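PDB 3KTN: carbohydrate kinase, pfkB family from Enterococcus faecalis, which probably phosphorylates a sugar acid, as a putative 2-keto-3-deoxygluconate kinase of the ribokinase-like pfkB family, and binds magnesium. Local coordinates for residues Ile54-Pro58 / Ala112-Ser116; Ile226-Ser231 / Tyr257-Glu261. All blocks are in the same frame, centred on the assembly; numbering follows the deposited sequence.

How the contacts relate
Following the chain from its N terminus, contact 1 comes first: strand 50-57 of the large mixed sheet meets residues 112-116, a loop reached after helix 61-72, strand 80-82 and strands 88-93 and 101-105 of the smaller sheet. Contact 2 opens more than a hundred residues later and closes a shorter excursion, bringing the loop between the antiparallel strands 250-257 and 262-269 back onto helix 218-233. The two are in series, neither nested nor crossed. The centres of contact 1 and contact 2 are 35 Å apart. Contact 1 fastens a loop to strand 50-57, next to the 80-82 margin of the nine-stranded sheet; contact 2 lies at its 262-269 margin.

Contact 1: residues Ile54-Pro58 / Ala112-Ser116; sequences ITKLP and AFGIS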
# COMPACT_ATOMS: atom_id res chain seq x y z
N ILE A 54 29.24 11.48 12.55
CA ILE A 54 29.40 12.00 13.90
C ILE A 54 28.18 12.89 14.14
O ILE A 54 28.03 13.92 13.50
CB ILE A 54 30.68 12.85 14.03
CG1 ILE A 54 31.90 12.02 13.61
CG2 ILE A 54 30.84 13.33 15.47
CD1 ILE A 54 33.20 12.81 13.56
N THR A 55 27.33 12.48 15.07
CA THR A 55 26.12 13.24 15.37
C THR A 55 25.49 12.63 16.62
O THR A 55 26.07 11.77 17.26
CB THR A 55 25.12 13.13 14.20
OG1 THR A 55 24.03 14.05 14.38
CG2 THR A 55 24.56 11.72 14.12
N LYS A 56 24.29 13.09 16.95
CA LYS A 56 23.56 12.56 18.10
C LYS A 56 22.14 12.18 17.67
O LYS A 56 21.57 12.80 16.77
CB LYS A 56 23.44 13.60 19.23
CG LYS A 56 24.75 14.10 19.81
CD LYS A 56 25.54 13.01 20.52
CE LYS A 56 26.82 13.59 21.14
NZ LYS A 56 27.77 12.53 21.58
N LEU A 57 21.60 11.17 18.33
CA LEU A 57 20.23 10.72 18.09
C LEU A 57 19.65 10.41 19.45
O LEU A 57 20.35 9.92 20.34
CB LEU A 57 20.19 9.48 17.19
CG LEU A 57 20.42 9.75 15.70
CD1 LEU A 57 20.40 8.43 14.91
CD2 LEU A 57 19.34 10.67 15.19
N PRO A 58 18.35 10.70 19.65
CA PRO A 58 17.73 10.43 20.95
C PRO A 58 17.74 8.95 21.29
O PRO A 58 17.69 8.10 20.40
CB PRO A 58 16.32 10.98 20.78
CG PRO A 58 16.05 10.71 19.32
CD PRO A 58 17.34 11.17 18.69
N ALA A 112 18.24 16.40 18.79
CA ALA A 112 19.34 15.83 19.53
C ALA A 112 20.67 16.43 19.06
O ALA A 112 21.57 16.69 19.85
CB ALA A 112 19.36 14.32 19.35
N PHE A 113 20.79 16.64 17.75
CA PHE A 113 22.00 17.21 17.19
C PHE A 113 22.10 18.70 17.51
O PHE A 113 23.16 19.20 17.84
CB PHE A 113 22.03 17.02 15.68
CG PHE A 113 23.22 17.64 15.01
CD1 PHE A 113 24.51 17.19 15.27
CD2 PHE A 113 23.05 18.66 14.07
CE1 PHE A 113 25.62 17.73 14.60
CE2 PHE A 113 24.15 19.21 13.40
CZ PHE A 113 25.43 18.75 13.67
N GLY A 114 20.96 19.39 17.43
CA GLY A 114 20.93 20.81 17.70
C GLY A 114 21.25 21.24 19.12
O GLY A 114 21.70 22.37 19.33
N ILE A 115 21.03 20.36 20.09
CA ILE A 115 21.30 20.69 21.49
C ILE A 115 22.62 20.13 22.00
O ILE A 115 22.94 20.26 23.18
CB ILE A 115 20.18 20.19 22.43
CG1 ILE A 115 20.20 18.67 22.52
CG2 ILE A 115 18.83 20.66 21.92
CD1 ILE A 115 19.33 18.12 23.64
N SER A 116 23.39 19.48 21.12
CA SER A 116 24.66 18.92 21.53
C SER A 116 25.79 19.91 21.28
O SER A 116 25.75 20.69 20.32
CB SER A 116 24.92 17.61 20.79
OG SER A 116 25.02 17.85 19.40
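Thr55 and Phe113 cross at about a right angle, and this is the tight part of the contact: Thr55 OG1 stands 3.3 Å from Phe113 CD1, obliquely to the ring. The hydroxyl leaves its strand with OG1 opposite the backbone N (chi1 -170°), and its hydrogen bond goes to Gly9 O. The Phe113 ring is further enclosed by Phe8 and by Ser139 and Leu142 of helix 138-142. At the other end of the strand segment, the Ala112 methyl sits against the Lys56-Leu57-Pro58 backbone and the proline ring, Ala112 CB 3.8 Å from Pro58 CD. Strand 50-57 is one of the inner parallel strands of the ribokinase-like alpha/beta sheet, between 4-8 and 80-82, and residues 112-116 form part of the connection that leads from strand 101-105 to helix 123-127. A type I turn from Phe113 to Ser116 shapes that connection; Ser116 OG donates to Phe113 O over 2.8 Å, tilted 30° from the carbonyl plane, and also pairs with Tyr121 OH. The more open side is at Lys56, whose root packs on the turn but whose end leads away. Its CB faces Ala112 O at 3.7 Å and its CG meets Ser116 CB at 3.6 Å, before a bend at chi2 (-65°). Its ammonium reaches Asp120 O, beside a cation-pi contact with Tyr121.

Contact 2: residues Ile226-Ser231 / Tyr257-Glu261; sequences IQRFMS and YTQNE
Ile226 lies over one face of the Tyr257 ring, the two side chains crossing at about a right angle. Its CG2 makes a CH-pi contact 4.0 Å from the ring centroid and 20° off the normal, while CD1 reaches farther along the ring to CE2 and CZ, 3.3 Å from Tyr257 CE2. Both branches are therefore used, CG2 near the root of the ring and CD1 near its hydroxyl end. One helical turn on, Met230, a selenomethionine, brings its SE to 3.8 Å from Tyr257 CB; a bend at chi3 (77°) tucks CE tightly beside Thr258 CA. Phe238 of strand 237-245 touches Ile226, Met230 and Tyr257, so helix 218-233 is packed against the antiparallel end of the ribokinase-like sheet where strand 250-257 turns toward 262-269. The connecting turn is held by Thr258 N bonding to Glu261 O, and the helix reaches into it through Gln227. Extended beyond CG, this side chain carries its amide to the turn, where NE2 donates to Thr258 O at 3.0 Å with an N-H...O angle of 159°; the acceptor lies close to the Gln227 amide plane, whereas NE2 comes in tilted out of the Thr258 carbonyl plane. Gln259 extends the other way, along the helix: its CG meets Met230 CB at 3.9 Å and its OE1 rests 3.3 Å from Ser231 CB. The nitrogen end of the same amide is taken up by Leu235 O and Asn234 OD1, just past the end of the helix.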
# COMPACT_ATOMS: atom_id res chain seq x y z
N ILE A 226 36.51 33.17 -8.44
CA ILE A 226 36.62 31.91 -7.70
C ILE A 226 38.03 31.56 -7.24
O ILE A 226 38.23 31.16 -6.09
CB ILE A 226 36.04 30.74 -8.53
CG1 ILE A 226 34.54 30.94 -8.71
CG2 ILE A 226 36.33 29.41 -7.85
CD1 ILE A 226 33.88 29.93 -9.61
N GLN A 227 39.01 31.69 -8.12
CA GLN A 227 40.38 31.36 -7.73
C GLN A 227 40.93 32.39 -6.75
O GLN A 227 41.90 32.13 -6.04
CB GLN A 227 41.27 31.23 -8.96
CG GLN A 227 40.81 30.13 -9.89
CD GLN A 227 41.77 29.88 -11.03
OE1 GLN A 227 42.12 30.79 -11.77
NE2 GLN A 227 42.19 28.63 -11.18
N ARG A 228 40.29 33.55 -6.70
CA ARG A 228 40.69 34.62 -5.79
C ARG A 228 40.21 34.18 -4.40
O ARG A 228 40.96 34.21 -3.42
CB ARG A 228 40.02 35.93 -6.20
CG ARG A 228 40.78 37.19 -5.82
CD ARG A 228 40.10 38.42 -6.42
NE ARG A 228 38.90 38.80 -5.69
CZ ARG A 228 37.87 39.45 -6.22
NH1 ARG A 228 37.88 39.78 -7.51
NH2 ARG A 228 36.83 39.77 -5.47
N PHE A 229 38.94 33.77 -4.33
CA PHE A 229 38.33 33.30 -3.09
C PHE A 229 39.13 32.11 -2.56
O PHE A 229 39.38 32.01 -1.36
CB PHE A 229 36.88 32.87 -3.37
CG PHE A 229 36.31 31.91 -2.35
CD1 PHE A 229 35.98 32.34 -1.07
CD2 PHE A 229 36.11 30.57 -2.69
CE1 PHE A 229 35.45 31.45 -0.14
CE2 PHE A 229 35.58 29.67 -1.76
CZ PHE A 229 35.25 30.11 -0.48
N MSE A 230 39.54 31.23 -3.46
CA MSE A 230 40.30 30.05 -3.09
C MSE A 230 41.69 30.32 -2.52
O MSE A 230 42.08 29.70 -1.52
CB MSE A 230 40.45 29.12 -4.29
CG MSE A 230 39.16 28.45 -4.72
SE MSE A 230 39.51 27.20 -6.14
CE MSE A 230 40.26 25.75 -5.10
N SER A 231 42.44 31.21 -3.15
CA SER A 231 43.79 31.52 -2.68
C SER A 231 43.72 32.23 -1.34
O SER A 231 44.61 32.08 -0.50
CB SER A 231 44.54 32.37 -3.71
OG SER A 231 43.81 33.53 -4.05
N TYR A 257 37.24 23.59 -9.55
CA TYR A 257 38.35 24.55 -9.59
C TYR A 257 39.45 24.25 -8.58
O TYR A 257 39.22 23.63 -7.54
CB TYR A 257 37.87 25.97 -9.29
CG TYR A 257 36.95 26.62 -10.29
CD1 TYR A 257 37.46 27.44 -11.31
CD2 TYR A 257 35.57 26.47 -10.20
CE1 TYR A 257 36.61 28.09 -12.19
CE2 TYR A 257 34.71 27.12 -11.08
CZ TYR A 257 35.23 27.93 -12.07
OH TYR A 257 34.38 28.57 -12.93
N THR A 258 40.64 24.73 -8.90
CA THR A 258 41.80 24.64 -8.03
C THR A 258 42.27 26.09 -8.11
O THR A 258 41.67 26.88 -8.84
CB THR A 258 42.92 23.73 -8.57
OG1 THR A 258 43.40 24.26 -9.81
CG2 THR A 258 42.40 22.32 -8.79
N GLN A 259 43.32 26.45 -7.39
CA GLN A 259 43.78 27.82 -7.46
C GLN A 259 44.36 28.12 -8.84
O GLN A 259 44.38 29.27 -9.27
CB GLN A 259 44.81 28.09 -6.36
CG GLN A 259 44.18 28.18 -4.98
CD GLN A 259 45.18 28.44 -3.87
OE1 GLN A 259 45.94 29.41 -3.92
NE2 GLN A 259 45.19 27.58 -2.87
N ASN A 260 44.80 27.08 -9.55
CA ASN A 260 45.40 27.27 -10.87
C ASN A 260 44.76 26.52 -12.03
O ASN A 260 45.32 26.48 -13.13
CB ASN A 260 46.88 26.91 -10.80
CG ASN A 260 47.61 27.65 -9.70
OD1 ASN A 260 47.64 28.88 -9.68
ND2 ASN A 260 48.19 26.90 -8.77
N GLU A 261 43.58 25.93 -11.82
CA GLU A 261 42.91 25.20 -12.89
C GLU A 261 41.40 25.30 -12.84
O GLU A 261 40.82 25.68 -11.82
CB GLU A 261 43.32 23.73 -12.86
CG GLU A 261 44.79 23.49 -13.13
CD GLU A 261 45.17 22.03 -12.98
OE1 GLU A 261 44.68 21.19 -13.77
OE2 GLU A 261 45.95 21.71 -12.05